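Local coordinates for protein Moesin/ezrin/radixin homolog 2 (Drosophila melanogaster, PDB 7EDR) that probably links membrane proteins to the cortical cytoskeleton through its FERM domain and, as the fly Merlin, probably takes part in growth-control signalling, at residues 14-19 with 35-40; 201-206 with 234-239; 219-224 with 228-233. One frame throughout, in Å; residues are numbered along the deposited sequence.

In the fold
The three contacts illustrate how a FERM domain is assembled from distinct lobes. Interaction 1 comes first along the chain and packs strand 15-20 on helix 26-37 in the ubiquitin-like lobe. Its centre is about 33 Å from that of interaction 2 and about 35 Å from that of interaction 3, on the opposite side of the chain's centre. Interactions 2 and 3 are neighbours, with centres about 8 Å apart, and interaction 3 is nested inside the loop that interaction 2 closes. Hairpin 218-232 of the PH-like lobe thus lies beside the seam with the central lobe, where K236 of interaction 2 packs on W220 of interaction 3.

Interaction 1 (14-19 with 35-40); sequences SELEFK and RTIGLR
L16 and I37 make the apolar part of this contact between an edge strand and the last turn of a helix. CD1 of L16 reaches CG2 of I37 at 3.9 Å, and the two side chains lie roughly perpendicular. I37 has its CG1 branch between the backbone N and the carbonyl carbon (chi1 65°), an orientation that leaves CG2 to face the strand. CD2 of L16 meets the methyl of T36 more loosely, with 4.3 Å between it and CG2.

The second kind of approach is polar against aromatic. The hydroxyl oxygen OG1 of T36 lies 3.7 Å from CE1 of F18, at the edge of the ring and near its plane, while the two side chains run antiparallel to one another. The hydroxyl has its hydrogen-bonding partner within the helix, the carbonyl of L32. F18 also touches L32 and V33, earlier in the same helix.

Backbone bonding shapes the helix end. G38, with a positive phi of 77°, leaves the helix in a Schellman motif, and its N bonds to R35 O at 3.3 Å. Beyond it, the amide of Q98 receives R40 N and gives to G38 O, while I37 also packs on L104 of helix 99-114.

This is strand-on-helix packing at the surface margin of the beta-grasp fold of the ubiquitin-like lobe. With just 141 Å² buried, contacts mostly van der Waals in kind and T36 OG1 bonded within its own helix, the chemistry implies a probably modest, mainly apolar association.

Interaction 2 (201-206 with 234-239); sequences LDMYGV and RDKLTP
D202 and L237 bring two irregular loops together with their CA atoms 5.4 Å apart, the first loop folding as a type I turn from L201 to Y204 that runs into a type II turn from M203 to V206. Between the loops a water donates to two backbone carbonyls, D202 O at 2.8 Å and L237 O at 3.0 Å, and so joins two acceptors that could not bond each other directly.

The side chains meet beside this bridge. L237 passes at a slant across the carboxylate of D202, with CG 3.4 Å from OD2, an oxygen that is also hydrogen-bonded to a polar side chain of the chain of another protein. M203, shared by both turns, brings its sulfur SD to 4.1 Å from CD1 of L237, and a bend at the end of its chain (chi3 63°) turns CE to the aliphatic part of K236, 4.1 Å from CD. K236 itself extends away from the first loop and makes cation-pi contacts with W220 and Y208, while its carbonyl accepts from the hydroxyl of Y208.

Within the second loop D235 forms an Asx motif. Its OD1 accepts T238 N at 3.1 Å, from above the carboxylate plane, and L237 N weakly.

The loops belong to different lobes, the first following the central helical lobe's helix 187-198 and the second connecting strands 227-232 and 241-244 of the PH-like lobe. The chemistry implies a mixed seam: thioether and aliphatic packing supply the apolar grip, water matches the facing carbonyls, and the D202 carboxylate, in contact with L237, also bonds the other protein.

Interaction 3 (219-224 with 228-233); sequences LWLGVT and LNIYDE
W220 and Y231 face each other as a hydrogen-bonded antiparallel pair, their CB atoms 3.8 Å apart on one face of a beta hairpin; G222 and N229 form the next such pair. From W220 and Y231 the rings diverge. The indole, with CG beside the backbone N (chi1 -66°), swings toward E233, where NE1 donates to E233 O at 2.8 Å. The acceptor lies almost exactly in the indole plane, although the donor is tilted from the plane of the carbonyl. This side-chain bond ties the ring to the backbone of E233.

The phenol ring of Y231 turns the other way along the hairpin and brings its edge up to G222, the CA lying near the ring plane 4.0 Å from CE1; glycine, having no side chain, lets the ring edge approach the backbone. The hydroxyl OH of Y231 accepts from ND2 of N229 at 3.1 Å. N229 is held at its other end too, because OD1 takes a hydrogen bond from a water, which also bonds T224 OG1, and pairs with T242 OG1. T224 OG1 is also hydrogen-bonded to G227 N. The side chains of T224 and N229 lie roughly perpendicular, with CG2 3.6 Å from ND2.

The other face is aliphatic. CD1 of L221 meets CD1 of I230 at 3.8 Å, whereas V223 and L228 run abreast in the same direction, with CG2 and CD2 also 3.8 Å apart.

Segments 219-223 and 228-232 are antiparallel, their directions 156° apart, in the four-stranded sheet of the PH-like lobe. Strand 207-212 bonds to 218-223 on one flank and strand 241-244 to 227-232 on the other, while helix 277-297 packs on L221, V223 and L228.

Interaction 1 (14-19 with 35-40)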
# COMPACT_ATOMS: atom_id res chain seq x y z
N SER C 14 -32.42 -1.01 -10.66
CA SER C 14 -33.75 -0.79 -10.12
C SER C 14 -34.10 0.69 -10.12
O SER C 14 -33.26 1.56 -10.42
CB SER C 14 -33.88 -1.37 -8.70
OG SER C 14 -32.82 -0.94 -7.86
N GLU C 15 -35.36 0.97 -9.80
CA GLU C 15 -35.87 2.32 -9.58
C GLU C 15 -36.04 2.53 -8.08
O GLU C 15 -36.72 1.74 -7.41
CB GLU C 15 -37.20 2.55 -10.29
CG GLU C 15 -37.27 2.04 -11.71
CD GLU C 15 -36.46 2.89 -12.67
OE1 GLU C 15 -35.48 2.35 -13.24
OE2 GLU C 15 -36.79 4.09 -12.83
N LEU C 16 -35.43 3.58 -7.56
CA LEU C 16 -35.56 3.93 -6.16
C LEU C 16 -36.45 5.16 -6.05
O LEU C 16 -36.33 6.09 -6.85
CB LEU C 16 -34.18 4.21 -5.55
CG LEU C 16 -33.17 3.09 -5.85
CD1 LEU C 16 -31.74 3.45 -5.40
CD2 LEU C 16 -33.63 1.80 -5.17
N GLU C 17 -37.37 5.14 -5.08
CA GLU C 17 -38.26 6.28 -4.85
C GLU C 17 -38.11 6.74 -3.41
O GLU C 17 -38.27 5.95 -2.47
CB GLU C 17 -39.71 5.92 -5.17
CG GLU C 17 -39.94 5.52 -6.64
CD GLU C 17 -41.40 5.59 -7.07
OE1 GLU C 17 -41.99 6.70 -7.03
OE2 GLU C 17 -41.97 4.54 -7.46
N PHE C 18 -37.78 8.02 -3.24
CA PHE C 18 -37.60 8.65 -1.94
C PHE C 18 -38.46 9.90 -1.88
O PHE C 18 -38.84 10.48 -2.91
CB PHE C 18 -36.14 9.08 -1.67
CG PHE C 18 -35.12 8.07 -2.08
CD1 PHE C 18 -34.77 7.02 -1.23
CD2 PHE C 18 -34.49 8.17 -3.31
CE1 PHE C 18 -33.79 6.09 -1.60
CE2 PHE C 18 -33.53 7.23 -3.70
CZ PHE C 18 -33.18 6.19 -2.83
N LYS C 19 -38.75 10.33 -0.66
CA LYS C 19 -39.23 11.67 -0.39
C LYS C 19 -38.16 12.38 0.42
O LYS C 19 -37.68 11.84 1.43
CB LYS C 19 -40.56 11.65 0.36
CG LYS C 19 -41.78 11.42 -0.53
CD LYS C 19 -42.41 12.74 -0.98
CE LYS C 19 -43.94 12.70 -0.89
NZ LYS C 19 -44.55 14.02 -1.24
N ARG C 35 -26.12 4.40 0.18
CA ARG C 35 -26.41 3.52 1.31
C ARG C 35 -27.44 2.46 0.94
O ARG C 35 -27.28 1.29 1.29
CB ARG C 35 -26.90 4.34 2.51
CG ARG C 35 -25.93 5.39 3.02
CD ARG C 35 -26.55 6.20 4.19
NE ARG C 35 -26.04 5.66 5.44
CZ ARG C 35 -26.79 5.07 6.37
NH1 ARG C 35 -28.10 4.97 6.22
NH2 ARG C 35 -26.20 4.58 7.45
N THR C 36 -28.49 2.86 0.21
CA THR C 36 -29.58 1.95 -0.15
C THR C 36 -29.06 0.74 -0.92
O THR C 36 -29.51 -0.39 -0.69
CB THR C 36 -30.64 2.68 -0.98
OG1 THR C 36 -31.17 3.78 -0.24
CG2 THR C 36 -31.76 1.75 -1.34
N ILE C 37 -28.13 0.95 -1.85
CA ILE C 37 -27.67 -0.12 -2.73
C ILE C 37 -26.37 -0.76 -2.26
O ILE C 37 -25.90 -1.73 -2.87
CB ILE C 37 -27.55 0.39 -4.18
CG1 ILE C 37 -26.46 1.47 -4.28
CG2 ILE C 37 -28.90 0.95 -4.63
CD1 ILE C 37 -26.17 1.93 -5.71
N GLY C 38 -25.79 -0.27 -1.17
CA GLY C 38 -24.56 -0.85 -0.65
C GLY C 38 -23.31 -0.48 -1.42
O GLY C 38 -22.35 -1.25 -1.44
N LEU C 39 -23.30 0.69 -2.06
CA LEU C 39 -22.18 1.12 -2.88
C LEU C 39 -21.25 1.98 -2.03
O LEU C 39 -21.66 3.05 -1.56
CB LEU C 39 -22.67 1.89 -4.10
CG LEU C 39 -21.54 2.55 -4.91
CD1 LEU C 39 -20.80 1.52 -5.74
CD2 LEU C 39 -22.06 3.68 -5.78
N ARG C 40 -20.01 1.53 -1.85
CA ARG C 40 -19.00 2.34 -1.18
C ARG C 40 -18.02 3.00 -2.14
O ARG C 40 -17.49 4.07 -1.81
CB ARG C 40 -18.24 1.51 -0.16
CG ARG C 40 -19.15 0.89 0.89
CD ARG C 40 -18.35 0.37 2.06
NE ARG C 40 -19.09 -0.55 2.92
CZ ARG C 40 -19.91 -0.16 3.90
NH1 ARG C 40 -20.10 1.14 4.13
NH2 ARG C 40 -20.54 -1.06 4.64

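Interaction 2 (201-206 with 234-239)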
# COMPACT_ATOMS: atom_id res chain seq x y z
N LEU C 201 -11.89 -1.71 -25.91
CA LEU C 201 -12.46 -1.09 -27.09
C LEU C 201 -11.95 0.35 -27.22
O LEU C 201 -11.71 1.03 -26.22
CB LEU C 201 -13.99 -1.11 -27.04
CG LEU C 201 -14.63 -2.50 -26.93
CD1 LEU C 201 -16.16 -2.41 -26.96
CD2 LEU C 201 -14.14 -3.42 -28.04
N ASP C 202 -11.76 0.80 -28.47
CA ASP C 202 -11.17 2.12 -28.71
C ASP C 202 -12.00 3.23 -28.07
O ASP C 202 -11.44 4.22 -27.58
CB ASP C 202 -11.04 2.39 -30.21
CG ASP C 202 -10.10 1.41 -30.92
OD1 ASP C 202 -9.08 1.01 -30.33
OD2 ASP C 202 -10.38 1.04 -32.10
N MET C 203 -13.32 3.10 -28.09
CA MET C 203 -14.17 4.18 -27.63
C MET C 203 -14.59 4.04 -26.18
O MET C 203 -15.35 4.88 -25.69
CB MET C 203 -15.42 4.28 -28.52
CG MET C 203 -15.10 4.49 -30.01
SD MET C 203 -16.56 4.66 -31.07
CE MET C 203 -17.33 6.15 -30.42
N TYR C 204 -14.13 3.01 -25.48
CA TYR C 204 -14.53 2.80 -24.09
C TYR C 204 -14.00 3.93 -23.21
O TYR C 204 -12.83 4.32 -23.31
CB TYR C 204 -14.03 1.46 -23.60
CG TYR C 204 -14.22 1.21 -22.13
CD1 TYR C 204 -13.22 1.52 -21.21
CD2 TYR C 204 -15.39 0.62 -21.65
CE1 TYR C 204 -13.37 1.27 -19.85
CE2 TYR C 204 -15.56 0.37 -20.30
CZ TYR C 204 -14.54 0.69 -19.41
OH TYR C 204 -14.69 0.44 -18.06
N GLY C 205 -14.87 4.46 -22.36
CA GLY C 205 -14.48 5.50 -21.44
C GLY C 205 -13.97 6.79 -22.06
O GLY C 205 -13.16 7.48 -21.43
N VAL C 206 -14.43 7.14 -23.25
CA VAL C 206 -14.06 8.41 -23.88
C VAL C 206 -15.29 9.29 -23.92
O VAL C 206 -16.30 8.93 -24.52
CB VAL C 206 -13.50 8.21 -25.29
CG1 VAL C 206 -13.00 9.53 -25.84
CG2 VAL C 206 -12.39 7.18 -25.30
N ARG C 234 -13.42 12.62 -38.49
CA ARG C 234 -14.02 11.43 -39.07
C ARG C 234 -13.40 10.13 -38.56
O ARG C 234 -13.69 9.07 -39.12
CB ARG C 234 -13.91 11.47 -40.59
CG ARG C 234 -14.31 12.80 -41.18
CD ARG C 234 -14.34 12.77 -42.71
NE ARG C 234 -14.83 14.04 -43.24
CZ ARG C 234 -16.06 14.52 -43.04
NH1 ARG C 234 -16.95 13.84 -42.32
NH2 ARG C 234 -16.40 15.70 -43.57
N ASP C 235 -12.55 10.19 -37.54
CA ASP C 235 -11.93 8.99 -36.97
C ASP C 235 -12.00 9.09 -35.44
O ASP C 235 -11.09 9.60 -34.79
CB ASP C 235 -10.50 8.84 -37.47
CG ASP C 235 -9.86 7.54 -37.04
OD1 ASP C 235 -10.42 6.82 -36.19
OD2 ASP C 235 -8.77 7.24 -37.56
N LYS C 236 -13.10 8.60 -34.88
CA LYS C 236 -13.23 8.50 -33.43
C LYS C 236 -12.52 7.28 -32.85
O LYS C 236 -12.43 7.17 -31.62
CB LYS C 236 -14.71 8.45 -33.04
CG LYS C 236 -15.45 9.76 -33.17
CD LYS C 236 -16.78 9.66 -32.42
CE LYS C 236 -17.50 10.99 -32.31
NZ LYS C 236 -18.86 10.83 -31.70
N LEU C 237 -12.03 6.37 -33.68
CA LEU C 237 -11.37 5.19 -33.14
C LEU C 237 -9.98 5.51 -32.62
O LEU C 237 -9.65 5.19 -31.48
CB LEU C 237 -11.27 4.09 -34.20
CG LEU C 237 -12.34 3.01 -34.12
CD1 LEU C 237 -13.68 3.64 -33.84
CD2 LEU C 237 -12.36 2.26 -35.44
N THR C 238 -9.14 6.13 -33.46
CA THR C 238 -7.74 6.29 -33.09
C THR C 238 -7.38 7.76 -32.91
O THR C 238 -7.59 8.56 -33.83
CB THR C 238 -6.82 5.66 -34.14
OG1 THR C 238 -7.26 4.33 -34.41
CG2 THR C 238 -5.39 5.62 -33.61
N PRO C 239 -6.84 8.15 -31.76
CA PRO C 239 -6.53 9.57 -31.54
C PRO C 239 -5.32 10.02 -32.34
O PRO C 239 -4.40 9.24 -32.62
CB PRO C 239 -6.28 9.66 -30.03
CG PRO C 239 -5.87 8.30 -29.61
CD PRO C 239 -6.54 7.32 -30.57
O HOH W 1 -9.56 6.06 -28.61

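Interaction 3 (219-224 with 228-233)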
# COMPACT_ATOMS: atom_id res chain seq x y z
N LEU C 219 -12.48 18.92 -34.90
CA LEU C 219 -11.85 17.79 -34.23
C LEU C 219 -12.75 17.33 -33.11
O LEU C 219 -13.75 17.98 -32.76
CB LEU C 219 -10.47 18.17 -33.66
CG LEU C 219 -9.39 18.72 -34.61
CD1 LEU C 219 -8.30 19.43 -33.83
CD2 LEU C 219 -8.79 17.60 -35.43
N TRP C 220 -12.38 16.20 -32.51
CA TRP C 220 -13.05 15.70 -31.31
C TRP C 220 -12.09 15.76 -30.13
O TRP C 220 -10.95 15.28 -30.20
CB TRP C 220 -13.54 14.26 -31.51
CG TRP C 220 -14.62 14.14 -32.54
CD1 TRP C 220 -14.47 13.78 -33.86
CD2 TRP C 220 -16.01 14.37 -32.34
NE1 TRP C 220 -15.70 13.79 -34.49
CE2 TRP C 220 -16.66 14.15 -33.58
CE3 TRP C 220 -16.78 14.77 -31.24
CZ2 TRP C 220 -18.03 14.31 -33.74
CZ3 TRP C 220 -18.14 14.91 -31.39
CH2 TRP C 220 -18.76 14.68 -32.63
N LEU C 221 -12.56 16.39 -29.05
CA LEU C 221 -11.91 16.27 -27.75
C LEU C 221 -12.42 15.01 -27.06
O LEU C 221 -13.63 14.81 -26.92
CB LEU C 221 -12.20 17.50 -26.89
CG LEU C 221 -11.57 17.46 -25.50
CD1 LEU C 221 -10.05 17.69 -25.59
CD2 LEU C 221 -12.24 18.47 -24.58
N GLY C 222 -11.49 14.15 -26.65
CA GLY C 222 -11.85 12.98 -25.87
C GLY C 222 -11.28 13.03 -24.46
O GLY C 222 -10.08 12.79 -24.27
N VAL C 223 -12.12 13.35 -23.48
CA VAL C 223 -11.71 13.35 -22.07
C VAL C 223 -11.82 11.92 -21.53
O VAL C 223 -12.91 11.35 -21.50
CB VAL C 223 -12.56 14.30 -21.23
CG1 VAL C 223 -11.99 14.42 -19.83
CG2 VAL C 223 -12.71 15.65 -21.90
N THR C 224 -10.69 11.37 -21.07
CA THR C 224 -10.62 10.00 -20.59
C THR C 224 -10.05 9.96 -19.17
O THR C 224 -9.55 10.96 -18.64
CB THR C 224 -9.73 9.12 -21.49
OG1 THR C 224 -8.34 9.30 -21.14
CG2 THR C 224 -9.94 9.49 -22.95
N LEU C 228 -6.34 13.66 -22.16
CA LEU C 228 -7.08 14.34 -23.22
C LEU C 228 -6.60 13.78 -24.55
O LEU C 228 -5.41 13.87 -24.87
CB LEU C 228 -6.88 15.85 -23.17
CG LEU C 228 -7.52 16.60 -22.00
CD1 LEU C 228 -7.29 18.11 -22.09
CD2 LEU C 228 -8.99 16.28 -21.89
N ASN C 229 -7.52 13.20 -25.30
CA ASN C 229 -7.27 12.73 -26.65
C ASN C 229 -7.82 13.75 -27.65
O ASN C 229 -8.82 14.42 -27.40
CB ASN C 229 -7.94 11.38 -26.88
CG ASN C 229 -7.36 10.30 -26.02
OD1 ASN C 229 -6.29 10.47 -25.45
ND2 ASN C 229 -8.04 9.16 -25.95
N ILE C 230 -7.13 13.85 -28.78
CA ILE C 230 -7.57 14.69 -29.88
C ILE C 230 -7.82 13.78 -31.07
O ILE C 230 -6.95 12.98 -31.44
CB ILE C 230 -6.54 15.79 -30.21
CG1 ILE C 230 -6.34 16.69 -28.98
CG2 ILE C 230 -6.96 16.62 -31.42
CD1 ILE C 230 -7.62 17.31 -28.47
N TYR C 231 -9.02 13.85 -31.64
CA TYR C 231 -9.38 13.00 -32.76
C TYR C 231 -9.68 13.83 -33.99
O TYR C 231 -10.16 14.97 -33.91
CB TYR C 231 -10.61 12.13 -32.48
CG TYR C 231 -10.48 11.17 -31.33
CD1 TYR C 231 -10.84 11.55 -30.04
CD2 TYR C 231 -10.02 9.86 -31.54
CE1 TYR C 231 -10.74 10.67 -28.98
CE2 TYR C 231 -9.92 8.97 -30.48
CZ TYR C 231 -10.28 9.39 -29.21
OH TYR C 231 -10.19 8.55 -28.14
N ASP C 232 -9.42 13.22 -35.14
CA ASP C 232 -9.90 13.77 -36.40
C ASP C 232 -11.42 13.71 -36.45
O ASP C 232 -12.05 12.84 -35.84
CB ASP C 232 -9.31 13.01 -37.57
CG ASP C 232 -9.43 13.77 -38.86
OD1 ASP C 232 -10.57 13.89 -39.37
OD2 ASP C 232 -8.39 14.26 -39.35
N GLU C 233 -12.00 14.65 -37.19
CA GLU C 233 -13.46 14.75 -37.27
C GLU C 233 -14.10 13.42 -37.66
O GLU C 233 -15.20 13.10 -37.19
CB GLU C 233 -13.85 15.84 -38.25
CG GLU C 233 -15.35 16.08 -38.33
CD GLU C 233 -15.75 16.87 -39.57
OE1 GLU C 233 -14.87 17.20 -40.40
OE2 GLU C 233 -16.96 17.16 -39.70
O HOH W 2 -6.10 8.98 -22.77